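Local coordinates for protein putative trimethylamine methyltransferase (Rhizobium meliloti, PDB 4YYC) that probably acts as a methyltransferase of the trimethylamine methyltransferase family, although its substrate is not established, at residues Val284-Thr289 with Thr333-Leu338; Ile187-Arg192 with Pro215-Asp220; Asp85-Ala90 with Val99-Gly104; Lys406-Gln411 with Arg490-His495. One frame throughout, in Å; residues are numbered along the deposited sequence.

Contact 1: Val284-Thr289 with Thr333-Leu338; sequences VTVAGT and TPEPSL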
loop_
_atom_site.group_PDB
_atom_site.type_symbol
_atom_site.label_atom_id
_atom_site.label_comp_id
_atom_site.label_asym_id
_atom_site.label_seq_id
_atom_site.Cartn_x
_atom_site.Cartn_y
_atom_site.Cartn_z
ATOM N N VAL A 284 10.952 -20.925 4.882
ATOM C CA VAL A 284 10.942 -19.555 5.378
ATOM C C VAL A 284 11.200 -18.552 4.239
ATOM O O VAL A 284 10.835 -17.367 4.335
ATOM C CB VAL A 284 11.957 -19.383 6.522
ATOM C CG1 VAL A 284 13.378 -19.326 5.997
ATOM C CG2 VAL A 284 11.580 -18.186 7.376
ATOM N N THR A 285 11.778 -19.009 3.142
ATOM C CA THR A 285 12.086 -18.115 2.021
ATOM C C THR A 285 10.952 -17.979 0.979
ATOM O O THR A 285 10.104 -18.869 0.812
ATOM C CB THR A 285 13.350 -18.589 1.308
ATOM O OG1 THR A 285 13.106 -19.924 0.879
ATOM C CG2 THR A 285 14.547 -18.546 2.224
ATOM N N VAL A 286 10.990 -16.864 0.254
ATOM C CA VAL A 286 9.994 -16.545 -0.763
ATOM C C VAL A 286 10.043 -17.585 -1.877
ATOM O O VAL A 286 9.011 -18.176 -2.229
ATOM C CB VAL A 286 10.195 -15.122 -1.312
ATOM C CG1 VAL A 286 9.272 -14.858 -2.517
ATOM C CG2 VAL A 286 9.922 -14.152 -0.186
ATOM N N ALA A 287 11.234 -17.838 -2.419
ATOM C CA ALA A 287 11.344 -18.775 -3.497
ATOM C C ALA A 287 10.894 -20.203 -3.126
ATOM O O ALA A 287 10.207 -20.855 -3.910
ATOM C CB ALA A 287 12.729 -18.827 -4.056
ATOM N N GLY A 288 11.252 -20.670 -1.937
ATOM C CA GLY A 288 10.824 -21.991 -1.505
ATOM C C GLY A 288 9.329 -22.084 -1.283
ATOM O O GLY A 288 8.711 -23.108 -1.627
ATOM N N THR A 289 8.760 -21.025 -0.717
ATOM C CA THR A 289 7.332 -20.938 -0.515
ATOM C C THR A 289 6.601 -20.983 -1.872
ATOM O O THR A 289 5.640 -21.725 -2.016
ATOM C CB THR A 289 6.969 -19.666 0.269
ATOM O OG1 THR A 289 7.468 -19.795 1.613
ATOM C CG2 THR A 289 5.474 -19.414 0.333
ATOM N N THR A 333 3.925 -7.816 6.096
ATOM C CA THR A 333 5.369 -7.792 6.030
ATOM C C THR A 333 5.804 -8.016 4.597
ATOM O O THR A 333 4.985 -8.364 3.730
ATOM C CB THR A 333 5.928 -8.917 6.932
ATOM O OG1 THR A 333 5.204 -10.108 6.639
ATOM C CG2 THR A 333 5.719 -8.592 8.384
ATOM N N PRO A 334 7.098 -7.843 4.318
ATOM C CA PRO A 334 7.505 -7.894 2.899
ATOM C C PRO A 334 7.368 -9.252 2.246
ATOM O O PRO A 334 6.923 -9.352 1.094
ATOM C CB PRO A 334 8.977 -7.481 2.947
ATOM C CG PRO A 334 9.109 -6.690 4.193
ATOM C CD PRO A 334 8.135 -7.247 5.174
ATOM N N GLU A 335 7.685 -10.297 3.000
ATOM C CA GLU A 335 7.806 -11.639 2.410
ATOM C C GLU A 335 6.451 -12.139 1.835
ATOM O O GLU A 335 6.410 -12.528 0.653
ATOM C CB GLU A 335 8.446 -12.595 3.401
ATOM C CG GLU A 335 9.846 -12.148 3.833
ATOM C CD GLU A 335 9.957 -10.990 4.894
ATOM O OE1 GLU A 335 8.971 -10.591 5.601
ATOM O OE2 GLU A 335 11.088 -10.428 5.058
ATOM N N PRO A 336 5.318 -12.007 2.573
ATOM C CA PRO A 336 4.050 -12.420 1.996
ATOM C C PRO A 336 3.644 -11.619 0.755
ATOM O O PRO A 336 3.021 -12.165 -0.155
ATOM C CB PRO A 336 3.016 -12.223 3.128
ATOM C CG PRO A 336 3.830 -12.217 4.371
ATOM C CD PRO A 336 5.196 -11.728 4.019
ATOM N N SER A 337 4.029 -10.349 0.687
ATOM C CA SER A 337 3.704 -9.558 -0.489
ATOM C C SER A 337 4.498 -10.063 -1.694
ATOM O O SER A 337 3.965 -10.181 -2.798
ATOM C CB SER A 337 3.939 -8.060 -0.283
ATOM O OG SER A 337 2.862 -7.526 0.497
ATOM N N LEU A 338 5.765 -10.328 -1.497
ATOM C CA LEU A 338 6.591 -10.835 -2.589
ATOM C C LEU A 338 6.122 -12.197 -3.063
ATOM O O LEU A 338 6.033 -12.451 -4.274
ATOM C CB LEU A 338 8.068 -10.942 -2.172
ATOM C CG LEU A 338 8.726 -9.576 -1.933
ATOM C CD1 LEU A 338 10.098 -9.762 -1.271
ATOM C CD2 LEU A 338 8.840 -8.701 -3.148
#

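Contact 2: Ile187-Arg192 with Pro215-Asp220; sequences IAVNKR and PERAED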
loop_
_atom_site.group_PDB
_atom_site.type_symbol
_atom_site.label_atom_id
_atom_site.label_comp_id
_atom_site.label_asym_id
_atom_site.label_seq_id
_atom_site.Cartn_x
_atom_site.Cartn_y
_atom_site.Cartn_z
ATOM N N ILE A 187 -26.371 -22.359 15.947
ATOM C CA ILE A 187 -27.032 -23.374 15.167
ATOM C C ILE A 187 -26.111 -24.602 15.201
ATOM O O ILE A 187 -24.884 -24.496 15.066
ATOM C CB ILE A 187 -27.335 -22.921 13.722
ATOM C CG1 ILE A 187 -28.182 -21.634 13.759
ATOM C CG2 ILE A 187 -28.074 -24.000 12.986
ATOM C CD1 ILE A 187 -28.399 -21.017 12.406
ATOM N N ALA A 188 -26.718 -25.782 15.326
ATOM C CA ALA A 188 -25.914 -27.009 15.379
ATOM C C ALA A 188 -24.967 -27.148 14.230
ATOM O O ALA A 188 -25.288 -26.783 13.097
ATOM C CB ALA A 188 -26.815 -28.220 15.449
ATOM N N VAL A 189 -23.821 -27.760 14.491
ATOM C CA VAL A 189 -22.767 -27.873 13.511
ATOM C C VAL A 189 -23.198 -28.591 12.227
ATOM O O VAL A 189 -22.754 -28.229 11.161
ATOM C CB VAL A 189 -21.494 -28.572 14.116
ATOM C CG1 VAL A 189 -20.466 -28.925 13.054
ATOM C CG2 VAL A 189 -20.853 -27.669 15.172
ATOM N N ASN A 190 -24.054 -29.604 12.363
ATOM C CA ASN A 190 -24.518 -30.360 11.212
ATOM C C ASN A 190 -25.637 -29.690 10.455
ATOM O O ASN A 190 -26.041 -30.193 9.436
ATOM C CB ASN A 190 -24.897 -31.799 11.621
ATOM C CG ASN A 190 -26.074 -31.851 12.581
ATOM O OD1 ASN A 190 -26.414 -30.881 13.228
ATOM N ND2 ASN A 190 -26.667 -33.041 12.744
ATOM N N LYS A 191 -26.161 -28.550 10.935
ATOM C CA LYS A 191 -27.267 -27.873 10.254
ATOM C C LYS A 191 -26.979 -26.464 9.781
ATOM O O LYS A 191 -27.691 -25.956 8.909
ATOM C CB LYS A 191 -28.475 -27.814 11.181
ATOM C CG LYS A 191 -29.110 -29.189 11.403
ATOM C CD LYS A 191 -30.107 -29.158 12.522
ATOM C CE LYS A 191 -30.487 -30.571 12.877
ATOM N NZ LYS A 191 -31.668 -30.600 13.774
ATOM N N ARG A 192 -25.989 -25.836 10.386
ATOM C CA ARG A 192 -25.764 -24.403 10.177
ATOM C C ARG A 192 -25.486 -24.029 8.737
ATOM O O ARG A 192 -25.795 -22.933 8.314
ATOM C CB ARG A 192 -24.695 -23.856 11.130
ATOM C CG ARG A 192 -23.309 -24.425 10.924
ATOM C CD ARG A 192 -22.246 -23.950 11.890
ATOM N NE ARG A 192 -22.565 -24.239 13.264
ATOM C CZ ARG A 192 -21.669 -24.213 14.267
ATOM N NH1 ARG A 192 -20.389 -23.946 14.008
ATOM N NH2 ARG A 192 -22.063 -24.467 15.510
ATOM N N PRO A 215 -18.886 -33.333 2.623
ATOM C CA PRO A 215 -19.411 -33.471 1.256
ATOM C C PRO A 215 -20.931 -33.369 1.135
ATOM O O PRO A 215 -21.440 -32.811 0.177
ATOM C CB PRO A 215 -18.878 -34.835 0.789
ATOM C CG PRO A 215 -17.871 -35.249 1.808
ATOM C CD PRO A 215 -17.918 -34.364 3.008
ATOM N N GLU A 216 -21.659 -33.904 2.098
ATOM C CA GLU A 216 -23.109 -33.805 2.079
ATOM C C GLU A 216 -23.610 -32.350 2.142
ATOM O O GLU A 216 -24.691 -32.033 1.639
ATOM C CB GLU A 216 -23.732 -34.676 3.190
ATOM C CG GLU A 216 -23.319 -34.298 4.601
ATOM C CD GLU A 216 -22.105 -35.073 5.177
ATOM O OE1 GLU A 216 -21.209 -35.589 4.415
ATOM O OE2 GLU A 216 -22.082 -35.171 6.462
ATOM N N ARG A 217 -22.803 -31.486 2.753
ATOM C CA ARG A 217 -23.115 -30.053 2.837
ATOM C C ARG A 217 -22.871 -29.352 1.530
ATOM O O ARG A 217 -23.631 -28.449 1.154
ATOM C CB ARG A 217 -22.360 -29.392 3.992
ATOM C CG ARG A 217 -22.681 -30.045 5.313
ATOM C CD ARG A 217 -21.874 -29.572 6.467
ATOM N NE ARG A 217 -22.066 -30.478 7.585
ATOM C CZ ARG A 217 -21.225 -30.635 8.605
ATOM N NH1 ARG A 217 -20.121 -29.904 8.748
ATOM N NH2 ARG A 217 -21.535 -31.533 9.520
ATOM N N ALA A 218 -21.853 -29.800 0.799
ATOM C CA ALA A 218 -21.670 -29.347 -0.569
ATOM C C ALA A 218 -22.837 -29.821 -1.422
ATOM O O ALA A 218 -23.338 -29.063 -2.258
ATOM C CB ALA A 218 -20.321 -29.816 -1.103
ATOM N N GLU A 219 -23.292 -31.071 -1.243
ATOM C CA GLU A 219 -24.458 -31.545 -1.984
ATOM C C GLU A 219 -25.687 -30.699 -1.661
ATOM O O GLU A 219 -26.449 -30.310 -2.560
ATOM C CB GLU A 219 -24.694 -33.037 -1.697
ATOM C CG GLU A 219 -23.621 -33.905 -2.334
ATOM C CD GLU A 219 -23.661 -35.346 -1.882
ATOM O OE1 GLU A 219 -24.368 -35.651 -0.908
ATOM O OE2 GLU A 219 -23.002 -36.180 -2.542
ATOM N N ASP A 220 -25.861 -30.381 -0.383
ATOM C CA ASP A 220 -26.977 -29.507 0.004
ATOM C C ASP A 220 -26.886 -28.119 -0.655
ATOM O O ASP A 220 -27.907 -27.558 -1.068
ATOM C CB ASP A 220 -27.063 -29.315 1.514
ATOM C CG ASP A 220 -27.531 -30.558 2.268
ATOM O OD1 ASP A 220 -28.121 -31.508 1.695
ATOM O OD2 ASP A 220 -27.348 -30.601 3.514
HETATM O O HOH W 1 -24.650 -31.922 7.673
#

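Contact 3: Asp85-Ala90 with Val99-Gly104; sequences DLWKAA and VHFPKG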
loop_
_atom_site.group_PDB
_atom_site.type_symbol
_atom_site.label_atom_id
_atom_site.label_comp_id
_atom_site.label_asym_id
_atom_site.label_seq_id
_atom_site.Cartn_x
_atom_site.Cartn_y
_atom_site.Cartn_z
ATOM N N ASP A 85 -7.255 -43.691 -7.346
ATOM C CA ASP A 85 -7.573 -44.380 -8.580
ATOM C C ASP A 85 -7.598 -43.436 -9.754
ATOM O O ASP A 85 -7.133 -43.799 -10.828
ATOM C CB ASP A 85 -8.902 -45.129 -8.516
ATOM C CG ASP A 85 -8.845 -46.359 -7.661
ATOM O OD1 ASP A 85 -7.761 -46.754 -7.160
ATOM O OD2 ASP A 85 -9.908 -47.009 -7.493
ATOM N N LEU A 86 -8.113 -42.229 -9.557
ATOM C CA LEU A 86 -8.131 -41.247 -10.645
ATOM C C LEU A 86 -6.725 -40.876 -11.096
ATOM O O LEU A 86 -6.450 -40.761 -12.286
ATOM C CB LEU A 86 -8.936 -40.019 -10.254
ATOM C CG LEU A 86 -10.430 -40.237 -10.209
ATOM C CD1 LEU A 86 -11.134 -39.139 -9.425
ATOM C CD2 LEU A 86 -10.994 -40.337 -11.617
ATOM N N TRP A 87 -5.824 -40.720 -10.128
ATOM C CA TRP A 87 -4.440 -40.352 -10.412
ATOM C C TRP A 87 -3.702 -41.491 -11.115
ATOM O O TRP A 87 -2.969 -41.240 -12.067
ATOM C CB TRP A 87 -3.700 -39.872 -9.138
ATOM C CG TRP A 87 -3.975 -38.430 -8.839
ATOM C CD1 TRP A 87 -4.584 -37.900 -7.735
ATOM C CD2 TRP A 87 -3.697 -37.322 -9.712
ATOM N NE1 TRP A 87 -4.652 -36.537 -7.848
ATOM C CE2 TRP A 87 -4.149 -36.157 -9.068
ATOM C CE3 TRP A 87 -3.117 -37.211 -10.991
ATOM C CZ2 TRP A 87 -4.010 -34.896 -9.652
ATOM C CZ3 TRP A 87 -2.994 -35.960 -11.563
ATOM C CH2 TRP A 87 -3.456 -34.824 -10.886
ATOM N N LYS A 88 -3.916 -42.730 -10.669
ATOM C CA LYS A 88 -3.251 -43.855 -11.309
ATOM C C LYS A 88 -3.705 -43.932 -12.761
ATOM O O LYS A 88 -2.896 -44.138 -13.656
ATOM C CB LYS A 88 -3.518 -45.175 -10.612
ATOM C CG LYS A 88 -2.787 -46.318 -11.310
ATOM N N ALA A 89 -4.998 -43.750 -12.990
ATOM C CA ALA A 89 -5.555 -43.820 -14.348
ATOM C C ALA A 89 -5.025 -42.728 -15.258
ATOM O O ALA A 89 -4.886 -42.959 -16.457
ATOM C CB ALA A 89 -7.069 -43.750 -14.303
ATOM N N ALA A 90 -4.767 -41.551 -14.694
ATOM C CA ALA A 90 -4.214 -40.423 -15.417
ATOM C C ALA A 90 -2.721 -40.584 -15.706
ATOM O O ALA A 90 -2.163 -39.769 -16.442
ATOM C CB ALA A 90 -4.464 -39.120 -14.688
ATOM N N VAL A 99 1.087 -39.290 -4.188
ATOM C CA VAL A 99 1.025 -39.268 -5.632
ATOM C C VAL A 99 2.265 -38.574 -6.204
ATOM O O VAL A 99 2.507 -37.425 -5.887
ATOM C CB VAL A 99 -0.234 -38.555 -6.119
ATOM C CG1 VAL A 99 -0.321 -38.661 -7.624
ATOM C CG2 VAL A 99 -1.468 -39.167 -5.474
ATOM N N HIS A 100 3.041 -39.313 -7.021
ATOM C CA HIS A 100 4.207 -38.773 -7.712
ATOM C C HIS A 100 3.826 -38.495 -9.163
ATOM O O HIS A 100 3.293 -39.367 -9.861
ATOM C CB HIS A 100 5.383 -39.755 -7.631
ATOM C CG HIS A 100 5.872 -39.985 -6.231
ATOM N ND1 HIS A 100 6.972 -39.333 -5.713
ATOM C CD2 HIS A 100 5.392 -40.767 -5.231
ATOM C CE1 HIS A 100 7.155 -39.712 -4.459
ATOM N NE2 HIS A 100 6.221 -40.597 -4.149
ATOM N N PHE A 101 4.137 -37.301 -9.648
ATOM C CA PHE A 101 3.627 -36.832 -10.934
ATOM C C PHE A 101 4.744 -36.763 -11.976
ATOM O O PHE A 101 5.741 -36.059 -11.772
ATOM C CB PHE A 101 3.013 -35.433 -10.778
ATOM C CG PHE A 101 1.880 -35.367 -9.770
ATOM C CD1 PHE A 101 2.144 -35.202 -8.418
ATOM C CD2 PHE A 101 0.558 -35.427 -10.186
ATOM C CE1 PHE A 101 1.118 -35.108 -7.495
ATOM C CE2 PHE A 101 -0.469 -35.350 -9.257
ATOM C CZ PHE A 101 -0.185 -35.215 -7.909
ATOM N N PRO A 102 4.546 -37.404 -13.138
ATOM C CA PRO A 102 5.444 -37.162 -14.249
ATOM C C PRO A 102 5.477 -35.700 -14.603
ATOM O O PRO A 102 4.494 -35.001 -14.427
ATOM C CB PRO A 102 4.816 -37.930 -15.396
ATOM C CG PRO A 102 3.925 -38.918 -14.801
ATOM C CD PRO A 102 3.534 -38.429 -13.455
ATOM N N LYS A 103 6.597 -35.259 -15.120
ATOM C CA LYS A 103 6.759 -33.844 -15.384
ATOM C C LYS A 103 5.803 -33.385 -16.478
ATOM O O LYS A 103 5.698 -34.025 -17.524
ATOM C CB LYS A 103 8.228 -33.505 -15.686
ATOM C CG LYS A 103 9.108 -33.775 -14.464
ATOM C CD LYS A 103 10.157 -32.729 -14.164
ATOM C CE LYS A 103 11.577 -33.196 -14.303
ATOM N NZ LYS A 103 11.977 -34.168 -13.231
ATOM N N GLY A 104 5.071 -32.314 -16.172
ATOM C CA GLY A 104 4.138 -31.709 -17.088
ATOM C C GLY A 104 2.713 -32.218 -16.985
ATOM O O GLY A 104 1.828 -31.631 -17.577
#

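Contact 4: Lys406-Gln411 with Arg490-His495; sequences KFMIDQ and RSWLEH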
loop_
_atom_site.group_PDB
_atom_site.type_symbol
_atom_site.label_atom_id
_atom_site.label_comp_id
_atom_site.label_asym_id
_atom_site.label_seq_id
_atom_site.Cartn_x
_atom_site.Cartn_y
_atom_site.Cartn_z
ATOM N N LYS A 406 -14.027 -2.886 11.600
ATOM C CA LYS A 406 -13.007 -3.154 10.608
ATOM C C LYS A 406 -13.610 -3.369 9.211
ATOM O O LYS A 406 -13.068 -2.893 8.217
ATOM C CB LYS A 406 -12.192 -4.346 11.026
ATOM C CG LYS A 406 -11.154 -4.852 10.044
ATOM C CD LYS A 406 -10.020 -3.948 9.932
ATOM C CE LYS A 406 -8.660 -4.561 9.430
ATOM N NZ LYS A 406 -8.853 -5.597 8.340
ATOM N N PHE A 407 -14.729 -4.068 9.130
ATOM C CA PHE A 407 -15.382 -4.255 7.855
ATOM C C PHE A 407 -15.683 -2.916 7.188
ATOM O O PHE A 407 -15.449 -2.731 6.002
ATOM C CB PHE A 407 -16.688 -5.053 8.050
ATOM C CG PHE A 407 -17.393 -5.337 6.770
ATOM C CD1 PHE A 407 -18.239 -4.374 6.173
ATOM C CD2 PHE A 407 -17.221 -6.565 6.143
ATOM C CE1 PHE A 407 -18.878 -4.649 4.970
ATOM C CE2 PHE A 407 -17.911 -6.838 4.944
ATOM C CZ PHE A 407 -18.699 -5.880 4.365
HETATM N N MSE A 408 -16.209 -1.966 7.963
HETATM C CA MSE A 408 -16.571 -0.647 7.392
HETATM C C MSE A 408 -15.365 0.120 6.911
HETATM O O MSE A 408 -15.391 0.756 5.850
HETATM C CB MSE A 408 -17.370 0.165 8.411
HETATM C CG MSE A 408 -18.678 -0.499 8.853
HETATM SE SE MSE A 408 -19.896 -0.815 7.359
HETATM C CE MSE A 408 -20.123 1.053 6.845
ATOM N N ILE A 409 -14.284 0.057 7.674
ATOM C CA ILE A 409 -13.046 0.772 7.293
ATOM C C ILE A 409 -12.458 0.138 6.025
ATOM O O ILE A 409 -12.085 0.828 5.059
ATOM C CB ILE A 409 -12.000 0.720 8.431
ATOM C CG1 ILE A 409 -12.514 1.482 9.659
ATOM C CG2 ILE A 409 -10.612 1.231 7.952
ATOM C CD1 ILE A 409 -11.715 1.183 10.922
ATOM N N ASP A 410 -12.447 -1.189 5.996
ATOM C CA ASP A 410 -11.875 -1.894 4.863
ATOM C C ASP A 410 -12.703 -1.682 3.592
ATOM O O ASP A 410 -12.142 -1.508 2.500
ATOM C CB ASP A 410 -11.804 -3.407 5.116
ATOM C CG ASP A 410 -10.828 -3.822 6.197
ATOM O OD1 ASP A 410 -9.835 -3.101 6.434
ATOM O OD2 ASP A 410 -10.987 -4.983 6.747
ATOM N N GLN A 411 -14.012 -1.754 3.696
ATOM C CA GLN A 411 -14.828 -1.603 2.485
ATOM C C GLN A 411 -14.667 -0.232 1.827
ATOM O O GLN A 411 -14.815 -0.093 0.597
ATOM C CB GLN A 411 -16.304 -2.008 2.709
ATOM C CG GLN A 411 -17.106 -1.137 3.615
ATOM C CD GLN A 411 -17.606 0.131 2.991
ATOM O OE1 GLN A 411 -18.096 0.137 1.869
ATOM N NE2 GLN A 411 -17.464 1.234 3.700
ATOM N N ARG A 490 -24.152 1.006 11.986
ATOM C CA ARG A 490 -25.500 1.039 12.623
ATOM C C ARG A 490 -26.537 1.675 11.684
ATOM O O ARG A 490 -27.671 1.191 11.561
ATOM C CB ARG A 490 -25.431 1.772 13.955
ATOM C CG ARG A 490 -24.703 0.991 15.041
ATOM C CD ARG A 490 -24.637 1.780 16.314
ATOM N NE ARG A 490 -23.909 1.128 17.391
ATOM C CZ ARG A 490 -24.412 0.284 18.284
ATOM N NH1 ARG A 490 -25.690 -0.100 18.254
ATOM N NH2 ARG A 490 -23.641 -0.177 19.262
ATOM N N SER A 491 -26.136 2.750 11.023
ATOM C CA SER A 491 -26.977 3.463 10.118
ATOM C C SER A 491 -27.343 2.603 8.920
ATOM O O SER A 491 -28.512 2.532 8.529
ATOM C CB SER A 491 -26.303 4.741 9.638
ATOM O OG SER A 491 -27.246 5.483 8.884
ATOM N N TRP A 492 -26.336 1.945 8.344
ATOM C CA TRP A 492 -26.592 1.052 7.220
ATOM C C TRP A 492 -27.569 -0.062 7.602
ATOM O O TRP A 492 -28.502 -0.376 6.839
ATOM C CB TRP A 492 -25.304 0.441 6.693
ATOM C CG TRP A 492 -24.456 1.311 5.846
ATOM C CD1 TRP A 492 -24.494 2.667 5.722
ATOM C CD2 TRP A 492 -23.376 0.861 5.021
ATOM N NE1 TRP A 492 -23.476 3.091 4.875
ATOM C CE2 TRP A 492 -22.799 1.991 4.422
ATOM C CE3 TRP A 492 -22.854 -0.410 4.714
ATOM C CZ2 TRP A 492 -21.722 1.894 3.532
ATOM C CZ3 TRP A 492 -21.786 -0.494 3.856
ATOM C CH2 TRP A 492 -21.245 0.648 3.271
ATOM N N LEU A 493 -27.380 -0.644 8.777
ATOM C CA LEU A 493 -28.224 -1.779 9.173
ATOM C C LEU A 493 -29.657 -1.318 9.454
ATOM O O LEU A 493 -30.614 -2.055 9.154
ATOM C CB LEU A 493 -27.636 -2.489 10.366
ATOM C CG LEU A 493 -26.410 -3.345 10.061
ATOM C CD1 LEU A 493 -25.779 -3.785 11.366
ATOM C CD2 LEU A 493 -26.749 -4.559 9.192
ATOM N N GLU A 494 -29.806 -0.100 9.955
ATOM C CA GLU A 494 -31.145 0.490 10.132
ATOM C C GLU A 494 -31.873 0.741 8.830
ATOM O O GLU A 494 -33.091 0.562 8.778
ATOM C CB GLU A 494 -31.076 1.789 10.951
ATOM C CG GLU A 494 -30.845 1.483 12.400
ATOM N N HIS A 495 -31.149 1.135 7.782
ATOM C CA HIS A 495 -31.754 1.451 6.505
ATOM C C HIS A 495 -31.850 0.341 5.501
ATOM O O HIS A 495 -32.512 0.493 4.492
ATOM C CB HIS A 495 -31.113 2.706 5.942
ATOM C CG HIS A 495 -31.427 3.900 6.796
ATOM N ND1 HIS A 495 -30.583 4.341 7.795
ATOM C CD2 HIS A 495 -32.554 4.649 6.901
ATOM C CE1 HIS A 495 -31.139 5.364 8.419
ATOM N NE2 HIS A 495 -32.332 5.577 7.892
#

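Contact 1: Val284-Thr289 with Thr333-Leu338
V286 and L338 meet where two successive outer helices of the TIM-barrel fold, 286-307 and 334-350, start side by side. The backbones come closest at V286 and E335, whose CA atoms are 6.2 Å apart, near enough for one valine to fill the gap. Its two methyls divide the work. With CG1 anti to the backbone N (chi1 172°), that branch reaches L338 CB at 4.1 Å, while CG2 faces E335, about one helical turn earlier than L338. The valine and leucine side chains cross at about a right angle, with CG1 set against L338 CB; across the segments the contact is purely van der Waals. E335 contributes its CB and backbone only: its chain bends at chi2 (78°), the carboxylate turns away from V286, and its OE2 forms a salt bridge with K419 of the second subunit. T285, the N-cap of its helix, likewise gives OG1 to A430 O of that subunit. V286 also packs on V424 of the second subunit, so the paired helix starts belong to the dimer interface. At its E335 end the valine rests on both backbone and side chain, with V286 CG2 4.0 Å from E335 O and 4.2 Å from E335 CB.

Contact 2: Ile187-Arg192 with Pro215-Asp220
The flat guanidinium group of R217, at the start of barrel helix 215-229, lies against the backbone of V189 and N190 in the loop that leads into helix 192-202. This is the close part of the contact. V189 O sits over the centre of one guanidinium face, 3.8 Å from R217 CZ, and N190 CA approaches R217 NH2 obliquely at 3.6 Å. The arginine chain runs extended from CG to NE (chi2 173°, chi3 -167°), which carries the planar end across to the loop. R217 NH1 is hydrogen-bonded to T213 OG1, just before the helix, and this bond helps fix the rotation of the group.

Around the rim the contact is looser and wet. A water in the guanidinium plane accepts from R217 NE at 3.0 Å and donates to N190 O at 2.8 Å, bridging helix and loop where they do not bond directly. From the V189 side, which is exposed to solvent, V189 CG1 comes no nearer than 4.4 Å to R217 NH1, and the N190 amide leads away to P521 O.

The loop has its own brace: R192 grips I187 O side-on, with NE and NH2 each 2.9 Å from that oxygen, and V189 CG2 lies over a face of the R192 guanidinium. V189 is thereby set between two arginines. Because V189 O faces the plane of R217 and not its N-H rim, the attraction there is probably electrostatic, carbonyl dipole to cation, while the directional bonding of R217 NE is left to the water.

Contact 3: Asp85-Ala90 with Val99-Gly104
Both W87 and F101 place CG anti to the carbonyl carbon, beside the backbone N (chi1 -83° and -58°), and these torsions swing the rings toward each other between helix 81-90 and the chain leaving strand 98-100. The result is a T-shaped pair in which the edge of F101 points at the face of W87. The evidence is a centroid separation of 4.7 Å, measured from the six-membered ring of W87 to the ring of F101, with the planes at 88°. F101 CE2 leads, 3.4 Å from W87 CH2. V99 shares that indole face: its CG1 is 4.3 Å from the centroid of the W87 five-membered ring, a CH-pi contact, and 3.9 Å from W87 CG. The same methyl also lies over the rim of one F101 face, so it is wedged into the angle of the T.

F77 on strand 75-77 adds a second edge-to-face partner for W87, and L306 of helix 286-307 touches the indole as well. The contact thus seats the short helix on its small mixed sheet. Its chemistry is apolar and aromatic: the C-H edge of F101 and the CG1 methyl of V99, both weakly positive, are directed at the indole pi cloud, which for the two rings probably favours the perpendicular arrangement.

Contact 4: Lys406-Gln411 with Arg490-His495
A Met-aromatic contact between M408, present as selenomethionine, and W492 joins barrel helix 404-420 to the end of helix 481-495. The backbones are well separated, with M408 CA and W492 CA 10.2 Å apart, so the long side chains span the gap from opposite directions. Bends at chi2 (-60°) and chi3 (-62°) fold the methionine chain over the indole. Its terminal methyl lies almost exactly above the middle of the six-membered ring, with M408 CE 3.5 Å from the W492 ring centroid, a nearly ideal CH-pi geometry. M408 SE is farther back over the same face, 4.3 Å from that centroid.

Q411 takes the edge of the same ring. Its OE1 is 3.5 Å from W492 CH2 and close to the ring plane, while the amide plane stands 74° from the indole, so the two flat groups do not stack. The amide is held by its other end: Q411 NE2 donates to M408 O at 3.0 Å, in the carbonyl plane and on a lone pair, one turn back in the same helix. That bond probably helps to fix the amide with OE1 at the tryptophan edge.

M170, at the end of helix 158-170, and P37 also pack on W492, while A485 and A489 border M408, making this a buried seam between barrel helix 404-420 and helix 481-495. The chemistry divides by ring position: the chalcogen and methyl end of M408, selenium standing in for the methionine sulfur, uses the pi face, and the amide oxygen meets the C-H rim, where the partial charges are probably complementary.

How the contacts relate
From the N terminus the contacts follow in series, each closing before the next opens, so none nests or crosses. Contact 3 closes a tight hairpin excursion of eight residues, outside the barrel proper. Contact 2 spans 22 residues, bringing the loop before helix 192-202 against helix 215-229. Contact 1 closes over the rest of helix 286-307 and strands 313-322 and 329-330 to pair neighbouring barrel helices. Contact 4 makes the longest closure, 78 residues, returning helix 481-495 to barrel helix 404-420. Helix 286-307 links two of them: it begins in contact 1 and its later residues touch W87 and F101 of contact 3. Contacts 3 and 4 lie on opposite sides of the chain's centre, their centres about 48 Å apart.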